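Local coordinates for protein metallophosphoesterase (Sphaerobacter thermophilus, PDB 3RQZ) that binds zinc ions at a metallophosphoesterase-type site and probably acts as a phosphatase, at residues Gly36-Cys48 with Trp88-Leu101. Residues are numbered along the deposited sequence; the frame is centred on the assembly and turned at random. Where two conformers were deposited one is given.
Sequences GDIVGYGPRPREC and WTTMQLQAEHLQYL. With ZN (zinc ion), chain D.
Val39 and Pro45 pack against Thr89 and Leu93 in the buried middle of this contact. Val39 CB lies 3.8 Å from Thr89 CG2. That methyl stands anti to the backbone N of Thr89, while OG1 turns the other way, to Ala85 O and a water. The water accepts from Gly40 N and donates to Gly42 O, so it ties the loop to helix 85-92. Pro45, in the first turn of helix 45-55, packs against Gln92 and Trp88: CG meets Gln92 CB at 3.7 Å, and CD meets Trp88 CZ3 at 3.9 Å. Further along, Ile38 CD1 reaches Leu101 CD2 at 3.9 Å and the ring edge of Tyr100.

The solvent margin, at Arg46 and Gln94, is looser and more polar. Arg46 bends at chi3 (-64°). The bond from Arg46 NH1 to Gln92 O is 2.9 Å long and nearly straight (169°), on an in-plane lone pair. Arg46 CG sits over one face of buried His97, a CH-pi contact. His97 ND1 accepts from Gln94 N, and NE2 is hydrogen-bonded to Glu50 OE2.

Asp37 bridges the two zinc ions at the inner end of the loop. The chemistry is consistent with apolar packing that holds this loop against helices 85-92 and 95-103, while one direct hydrogen bond ties helix 45-55 to Gln92 O.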
ATOM      1  N   GLY A  36       0.456   4.501   1.634  1.00 20.84           N
ATOM      2  CA  GLY A  36      -0.888   5.009   1.924  1.00 20.85           C
ATOM      3  C   GLY A  36      -1.939   3.931   2.012  1.00 20.85           C
ATOM      4  O   GLY A  36      -1.631   2.725   1.864  1.00 20.58           O
ATOM      5  N   ASP A  37      -3.189   4.362   2.241  1.00 20.66           N
ATOM      6  CA  ASP A  37      -4.272   3.456   2.617  1.00 20.53           C
ATOM      7  C   ASP A  37      -3.902   2.600   3.844  1.00 20.27           C
ATOM      8  O   ASP A  37      -4.009   1.372   3.836  1.00 20.32           O
ATOM      9  CB  ASP A  37      -4.732   2.582   1.438  1.00 20.27           C
ATOM     10  CG  ASP A  37      -5.715   3.299   0.524  1.00 20.97           C
ATOM     11  OD1 ASP A  37      -6.032   4.493   0.748  1.00 23.31           O
ATOM     12  OD2 ASP A  37      -6.169   2.680  -0.440  1.00 24.15           O
ATOM     13  N   ILE A  38      -3.482   3.297   4.901  1.00 20.03           N
ATOM     14  CA  ILE A  38      -3.283   2.728   6.208  1.00 19.97           C
ATOM     15  C   ILE A  38      -4.614   2.267   6.845  1.00 20.23           C
ATOM     16  O   ILE A  38      -4.634   1.330   7.632  1.00 20.36           O
ATOM     17  CB  ILE A  38      -2.635   3.787   7.115  1.00 20.13           C
ATOM     18  CG1 ILE A  38      -1.419   4.427   6.408  1.00 22.19           C
ATOM     19  CG2 ILE A  38      -2.211   3.187   8.413  1.00 21.97           C
ATOM     20  CD1 ILE A  38      -0.775   5.628   7.183  1.00 23.10           C
ATOM     21  N   VAL A  39      -5.714   2.955   6.523  1.00 20.55           N
ATOM     22  CA  VAL A  39      -7.011   2.668   7.150  1.00 20.66           C
ATOM     23  C   VAL A  39      -8.006   2.313   6.073  1.00 21.41           C
ATOM     24  O   VAL A  39      -7.694   2.400   4.873  1.00 22.19           O
ATOM     25  CB  VAL A  39      -7.559   3.882   7.984  1.00 20.45           C
ATOM     26  CG1 VAL A  39      -6.563   4.311   9.094  1.00 21.54           C
ATOM     27  CG2 VAL A  39      -7.869   5.085   7.052  1.00 19.69           C
ATOM     28  N   GLY A  40      -9.212   1.950   6.504  1.00 22.05           N
ATOM     29  CA  GLY A  40     -10.299   1.555   5.603  1.00 22.76           C
ATOM     30  C   GLY A  40     -10.389   0.047   5.531  1.00 23.11           C
ATOM     31  O   GLY A  40      -9.346  -0.631   5.489  1.00 23.51           O
ATOM     32  N   TYR A  41     -11.610  -0.487   5.542  1.00 23.13           N
ATOM     33  CA  TYR A  41     -11.861  -1.941   5.444  1.00 24.76           C
ATOM     34  C   TYR A  41     -11.544  -2.751   6.709  1.00 25.43           C
ATOM     35  O   TYR A  41     -12.401  -3.469   7.205  1.00 26.91           O
ATOM     36  CB  TYR A  41     -11.103  -2.591   4.257  1.00 24.55           C
ATOM     37  CG  TYR A  41     -11.383  -2.021   2.894  1.00 27.14           C
ATOM     38  CD1 TYR A  41     -12.685  -1.822   2.456  1.00 28.76           C
ATOM     39  CD2 TYR A  41     -10.335  -1.672   2.039  1.00 28.26           C
ATOM     40  CE1 TYR A  41     -12.948  -1.304   1.204  1.00 32.38           C
ATOM     41  CE2 TYR A  41     -10.583  -1.154   0.767  1.00 30.51           C
ATOM     42  CZ  TYR A  41     -11.893  -0.973   0.366  1.00 33.37           C
ATOM     43  OH  TYR A  41     -12.178  -0.465  -0.873  1.00 36.34           O
ATOM     44  N   GLY A  42     -10.319  -2.648   7.225  1.00 25.04           N
ATOM     45  CA  GLY A  42      -9.886  -3.511   8.335  1.00 24.41           C
ATOM     46  C   GLY A  42     -10.297  -3.041   9.731  1.00 24.57           C
ATOM     47  O   GLY A  42     -10.771  -1.921   9.899  1.00 24.61           O
ATOM     48  N   PRO A  43     -10.122  -3.915  10.742  1.00 24.67           N
ATOM     49  CA  PRO A  43     -10.597  -3.693  12.114  1.00 24.96           C
ATOM     50  C   PRO A  43      -9.699  -2.881  13.038  1.00 24.36           C
ATOM     51  O   PRO A  43     -10.101  -2.595  14.169  1.00 24.81           O
ATOM     52  CB  PRO A  43     -10.705  -5.131  12.667  1.00 25.02           C
ATOM     53  CG  PRO A  43      -9.554  -5.827  11.992  1.00 25.60           C
ATOM     54  CD  PRO A  43      -9.440  -5.220  10.603  1.00 23.80           C
ATOM     55  N   ARG A  44      -8.500  -2.513  12.587  1.00 24.19           N
ATOM     56  CA  ARG A  44      -7.549  -1.870  13.504  1.00 23.91           C
ATOM     57  C   ARG A  44      -6.948  -0.595  12.927  1.00 22.78           C
ATOM     58  O   ARG A  44      -5.719  -0.483  12.822  1.00 22.60           O
ATOM     59  CB  ARG A  44      -6.434  -2.858  13.944  1.00 23.47           C
ATOM     60  CG  ARG A  44      -6.892  -4.048  14.845  1.00 25.63           C
ATOM     61  CD  ARG A  44      -7.381  -3.598  16.232  1.00 27.09           C
ATOM     62  NE  ARG A  44      -7.854  -4.710  17.082  1.00 28.10           N
ATOM     63  CZ  ARG A  44      -9.118  -5.101  17.198  1.00 28.54           C
ATOM     64  NH1 ARG A  44     -10.068  -4.504  16.481  1.00 29.00           N
ATOM     65  NH2 ARG A  44      -9.433  -6.117  18.014  1.00 27.19           N
ATOM     66  N   PRO A  45      -7.800   0.380  12.547  1.00 23.03           N
ATOM     67  CA  PRO A  45      -7.215   1.598  11.946  1.00 22.43           C
ATOM     68  C   PRO A  45      -6.315   2.407  12.879  1.00 22.82           C
ATOM     69  O   PRO A  45      -5.265   2.897  12.420  1.00 22.21           O
ATOM     70  CB  PRO A  45      -8.444   2.409  11.489  1.00 22.55           C
ATOM     71  CG  PRO A  45      -9.599   1.842  12.345  1.00 23.57           C
ATOM     72  CD  PRO A  45      -9.273   0.398  12.520  1.00 22.92           C
ATOM     73  N   ARG A  46      -6.669   2.545  14.165  1.00 23.00           N
ATOM     74  CA  ARG A  46      -5.826   3.349  15.059  1.00 24.22           C
ATOM     75  C   ARG A  46      -4.441   2.745  15.186  1.00 23.74           C
ATOM     76  O   ARG A  46      -3.429   3.440  15.069  1.00 23.47           O
ATOM     77  CB  ARG A  46      -6.451   3.475  16.449  1.00 24.90           C
ATOM     78  CG  ARG A  46      -7.673   4.364  16.463  1.00 29.08           C
ATOM     79  CD  ARG A  46      -8.101   4.689  17.919  1.00 38.38           C
ATOM     80  NE  ARG A  46      -8.500   3.466  18.607  1.00 44.79           N
ATOM     81  CZ  ARG A  46      -9.738   2.965  18.611  1.00 51.11           C
ATOM     82  NH1 ARG A  46     -10.730   3.601  17.990  1.00 53.07           N
ATOM     83  NH2 ARG A  46      -9.998   1.828  19.255  1.00 53.45           N
ATOM     84  N   GLU A  47      -4.412   1.437  15.441  1.00 23.61           N
ATOM     85  CA  GLU A  47      -3.154   0.742  15.701  1.00 23.39           C
ATOM     86  C   GLU A  47      -2.246   0.783  14.452  1.00 22.87           C
ATOM     87  O   GLU A  47      -1.011   0.928  14.568  1.00 22.72           O
ATOM     88  CB  GLU A  47      -3.454  -0.713  16.137  1.00 24.22           C
ATOM     89  CG  GLU A  47      -4.158  -0.861  17.489  1.00 27.06           C
ATOM     90  CD  GLU A  47      -5.693  -0.730  17.425  1.00 30.94           C
ATOM     91  OE1 GLU A  47      -6.284  -0.445  16.351  1.00 32.49           O
ATOM     92  OE2 GLU A  47      -6.326  -0.887  18.476  1.00 33.88           O
ATOM     93  N   CYS A  48      -2.843   0.691  13.258  1.00 21.66           N
ATOM     94  CA  CYS A  48      -2.050   0.726  12.038  1.00 21.13           C
ATOM     95  C   CYS A  48      -1.493   2.127  11.793  1.00 21.08           C
ATOM     96  O   CYS A  48      -0.330   2.254  11.404  1.00 21.26           O
ATOM     97  CB  CYS A  48      -2.796   0.166  10.816  1.00 20.47           C
ATOM     98  SG  CYS A  48      -3.092  -1.617  10.916  1.00 23.62           S
ATOM     99  N   TRP A  88     -17.682   3.948   9.860  1.00 33.18           N
ATOM    100  CA  TRP A  88     -17.138   3.313  11.066  1.00 31.29           C
ATOM    101  C   TRP A  88     -15.644   3.654  11.200  1.00 30.21           C
ATOM    102  O   TRP A  88     -15.181   4.004  12.275  1.00 29.55           O
ATOM    103  CB  TRP A  88     -17.297   1.797  10.988  1.00 31.62           C
ATOM    104  CG  TRP A  88     -16.701   1.064  12.168  1.00 30.42           C
ATOM    105  CD1 TRP A  88     -17.343   0.752  13.340  1.00 32.04           C
ATOM    106  CD2 TRP A  88     -15.366   0.552  12.293  1.00 28.93           C
ATOM    107  NE1 TRP A  88     -16.493   0.077  14.186  1.00 30.20           N
ATOM    108  CE2 TRP A  88     -15.274  -0.066  13.567  1.00 30.55           C
ATOM    109  CE3 TRP A  88     -14.247   0.526  11.443  1.00 27.93           C
ATOM    110  CZ2 TRP A  88     -14.099  -0.678  14.024  1.00 29.22           C
ATOM    111  CZ3 TRP A  88     -13.071  -0.096  11.890  1.00 28.64           C
ATOM    112  CH2 TRP A  88     -13.013  -0.695  13.173  1.00 29.74           C
ATOM    113  N   THR A  89     -14.892   3.526  10.111  1.00 28.91           N
ATOM    114  CA  THR A  89     -13.465   3.817  10.146  1.00 28.64           C
ATOM    115  C   THR A  89     -13.185   5.260  10.644  1.00 29.36           C
ATOM    116  O   THR A  89     -12.333   5.454  11.530  1.00 29.37           O
ATOM    117  CB  THR A  89     -12.764   3.547   8.782  1.00 28.23           C
ATOM    118  OG1 THR A  89     -12.864   2.148   8.463  1.00 27.87           O
ATOM    119  CG2 THR A  89     -11.245   3.961   8.834  1.00 25.87           C
ATOM    120  N   THR A  90     -13.901   6.228  10.068  0.50 29.61           N
ATOM    121  CA  THR A  90     -13.766   7.632  10.423  0.50 30.34           C
ATOM    122  C   THR A  90     -13.955   7.824  11.925  0.50 31.08           C
ATOM    123  O   THR A  90     -13.157   8.501  12.572  0.50 31.10           O
ATOM    124  CB  THR A  90     -14.804   8.524   9.664  0.50 30.87           C
ATOM    125  OG1 THR A  90     -14.867   8.137   8.287  0.50 31.67           O
ATOM    126  CG2 THR A  90     -14.413   9.974   9.754  0.50 29.69           C
HETATM  127  N   MSE A  91     -15.002   7.198  12.472  1.00 31.57           N
HETATM  128  CA  MSE A  91     -15.339   7.284  13.907  1.00 33.68           C
HETATM  129  C   MSE A  91     -14.295   6.652  14.840  1.00 33.44           C
HETATM  130  O   MSE A  91     -14.311   6.912  16.031  1.00 34.45           O
HETATM  131  CB  MSE A  91     -16.746   6.706  14.204  1.00 34.49           C
HETATM  132  CG  MSE A  91     -17.904   7.507  13.609  1.00 40.72           C
HETATM  133 SE   MSE A  91     -17.739   9.468  13.742  0.75 49.67          SE
HETATM  134  CE  MSE A  91     -18.109   9.676  15.640  1.00 51.12           C
ATOM    135  N   GLN A  92     -13.398   5.815  14.312  1.00 33.00           N
ATOM    136  CA  GLN A  92     -12.350   5.210  15.126  1.00 32.36           C
ATOM    137  C   GLN A  92     -11.176   6.163  15.359  1.00 33.25           C
ATOM    138  O   GLN A  92     -10.464   6.031  16.341  1.00 33.69           O
ATOM    139  CB  GLN A  92     -11.833   3.914  14.492  1.00 31.30           C
ATOM    140  CG  GLN A  92     -12.924   2.865  14.145  1.00 31.64           C
ATOM    141  CD  GLN A  92     -13.956   2.676  15.227  1.00 33.37           C
ATOM    142  OE1 GLN A  92     -15.163   2.933  15.022  1.00 37.77           O
ATOM    143  NE2 GLN A  92     -13.502   2.245  16.400  1.00 29.59           N
ATOM    144  N   LEU A  93     -10.990   7.112  14.452  1.00 32.95           N
ATOM    145  CA  LEU A  93      -9.818   7.969  14.458  1.00 33.44           C
ATOM    146  C   LEU A  93      -9.932   9.082  15.507  1.00 33.77           C
ATOM    147  O   LEU A  93     -10.949   9.781  15.601  1.00 33.64           O
ATOM    148  CB  LEU A  93      -9.579   8.538  13.058  1.00 32.45           C
ATOM    149  CG  LEU A  93      -9.447   7.486  11.957  1.00 33.11           C
ATOM    150  CD1 LEU A  93      -9.192   8.172  10.591  1.00 34.05           C
ATOM    151  CD2 LEU A  93      -8.365   6.419  12.274  1.00 31.89           C
ATOM    152  N   GLN A  94      -8.901   9.200  16.330  1.00 33.73           N
ATOM    153  CA  GLN A  94      -8.838  10.271  17.335  1.00 34.11           C
ATOM    154  C   GLN A  94      -7.966  11.431  16.814  1.00 32.92           C
ATOM    155  O   GLN A  94      -7.418  11.321  15.709  1.00 31.73           O
ATOM    156  CB  GLN A  94      -8.307   9.672  18.626  1.00 35.37           C
ATOM    157  CG  GLN A  94      -9.255   8.606  19.162  1.00 38.53           C
ATOM    158  CD  GLN A  94      -8.653   7.827  20.295  1.00 43.56           C
ATOM    159  OE1 GLN A  94      -7.501   7.377  20.212  1.00 45.22           O
ATOM    160  NE2 GLN A  94      -9.423   7.663  21.376  1.00 44.63           N
ATOM    161  N   ALA A  95      -7.830  12.520  17.586  1.00 31.87           N
ATOM    162  CA  ALA A  95      -7.131  13.719  17.097  1.00 31.58           C
ATOM    163  C   ALA A  95      -5.737  13.424  16.521  1.00 30.23           C
ATOM    164  O   ALA A  95      -5.407  13.871  15.436  1.00 28.69           O
ATOM    165  CB  ALA A  95      -7.061  14.829  18.190  1.00 32.21           C
ATOM    166  N   GLU A  96      -4.951  12.634  17.241  1.00 29.94           N
ATOM    167  CA  GLU A  96      -3.574  12.362  16.849  1.00 30.56           C
ATOM    168  C   GLU A  96      -3.477  11.624  15.503  1.00 28.46           C
ATOM    169  O   GLU A  96      -2.561  11.890  14.726  1.00 26.81           O
ATOM    170  CB  GLU A  96      -2.854  11.566  17.949  1.00 32.05           C
ATOM    171  CG  GLU A  96      -3.356  10.103  18.046  1.00 35.62           C
ATOM    172  CD  GLU A  96      -2.682   9.305  19.131  1.00 43.24           C
ATOM    173  OE1 GLU A  96      -3.408   8.840  20.066  1.00 47.54           O
ATOM    174  OE2 GLU A  96      -1.433   9.141  19.044  1.00 46.33           O
ATOM    175  N   HIS A  97      -4.416  10.697  15.242  1.00 27.65           N
ATOM    176  CA  HIS A  97      -4.454   9.953  13.981  1.00 25.96           C
ATOM    177  C   HIS A  97      -4.890  10.846  12.848  1.00 25.43           C
ATOM    178  O   HIS A  97      -4.314  10.772  11.756  1.00 24.65           O
ATOM    179  CB  HIS A  97      -5.405   8.757  14.043  1.00 26.87           C
ATOM    180  CG  HIS A  97      -5.221   7.926  15.263  1.00 27.34           C
ATOM    181  ND1 HIS A  97      -6.112   7.954  16.311  1.00 27.06           N
ATOM    182  CD2 HIS A  97      -4.207   7.113  15.641  1.00 26.67           C
ATOM    183  CE1 HIS A  97      -5.671   7.169  17.276  1.00 27.56           C
ATOM    184  NE2 HIS A  97      -4.522   6.639  16.891  1.00 28.60           N
ATOM    185  N   LEU A  98      -5.933  11.655  13.098  1.00 25.25           N
ATOM    186  CA  LEU A  98      -6.388  12.656  12.130  1.00 25.10           C
ATOM    187  C   LEU A  98      -5.279  13.656  11.775  1.00 24.34           C
ATOM    188  O   LEU A  98      -5.067  13.951  10.604  1.00 23.66           O
ATOM    189  CB  LEU A  98      -7.648  13.383  12.642  1.00 26.10           C
ATOM    190  CG  LEU A  98      -8.811  12.378  12.836  1.00 26.88           C
ATOM    191  CD1 LEU A  98      -9.922  12.952  13.752  1.00 30.70           C
ATOM    192  CD2 LEU A  98      -9.352  11.934  11.461  1.00 27.35           C
ATOM    193  N   GLN A  99      -4.577  14.176  12.779  1.00 24.47           N
ATOM    194  CA  GLN A  99      -3.478  15.131  12.525  1.00 24.52           C
ATOM    195  C   GLN A  99      -2.371  14.499  11.698  1.00 22.81           C
ATOM    196  O   GLN A  99      -1.800  15.129  10.807  1.00 22.30           O
ATOM    197  CB  GLN A  99      -2.892  15.662  13.836  1.00 25.69           C
ATOM    198  CG  GLN A  99      -3.811  16.612  14.597  1.00 28.99           C
ATOM    199  CD  GLN A  99      -3.280  16.889  15.994  1.00 34.97           C
ATOM    200  OE1 GLN A  99      -2.102  16.705  16.250  1.00 38.24           O
ATOM    201  NE2 GLN A  99      -4.151  17.314  16.902  1.00 37.27           N
ATOM    202  N   TYR A 100      -2.052  13.245  11.990  1.00 21.83           N
ATOM    203  CA  TYR A 100      -1.000  12.606  11.236  1.00 21.42           C
ATOM    204  C   TYR A 100      -1.387  12.426   9.754  1.00 21.04           C
ATOM    205  O   TYR A 100      -0.602  12.719   8.854  1.00 21.65           O
ATOM    206  CB  TYR A 100      -0.617  11.241  11.852  1.00 20.43           C
ATOM    207  CG  TYR A 100       0.386  10.495  11.009  1.00 19.07           C
ATOM    208  CD1 TYR A 100       1.729  10.883  10.989  1.00 18.78           C
ATOM    209  CD2 TYR A 100      -0.004   9.384  10.247  1.00 18.55           C
ATOM    210  CE1 TYR A 100       2.673  10.208  10.199  1.00 18.32           C
ATOM    211  CE2 TYR A 100       0.912   8.695   9.458  1.00 18.64           C
ATOM    212  CZ  TYR A 100       2.273   9.117   9.444  1.00 19.47           C
ATOM    213  OH  TYR A 100       3.199   8.433   8.681  1.00 20.61           O
ATOM    214  N   LEU A 101      -2.569  11.872   9.524  1.00 21.50           N
ATOM    215  CA  LEU A 101      -3.061  11.659   8.156  1.00 21.54           C
ATOM    216  C   LEU A 101      -3.155  12.971   7.397  1.00 21.93           C
ATOM    217  O   LEU A 101      -2.750  13.016   6.242  1.00 22.27           O
ATOM    218  CB  LEU A 101      -4.375  10.897   8.135  1.00 20.67           C
ATOM    219  CG  LEU A 101      -4.291   9.451   8.655  1.00 20.40           C
ATOM    220  CD1 LEU A 101      -5.689   8.898   8.703  1.00 23.02           C
ATOM    221  CD2 LEU A 101      -3.340   8.538   7.832  1.00 22.62           C
TER
HETATM  222 ZN    ZN D 301      -6.169   0.542  -1.056  1.00 29.84          ZN
HETATM  223  O   HOH W   1     -10.508   0.673   8.868  1.00 24.80           O
HETATM  224  O   HOH W   2      -8.447   0.673  -1.949  1.00 26.74           O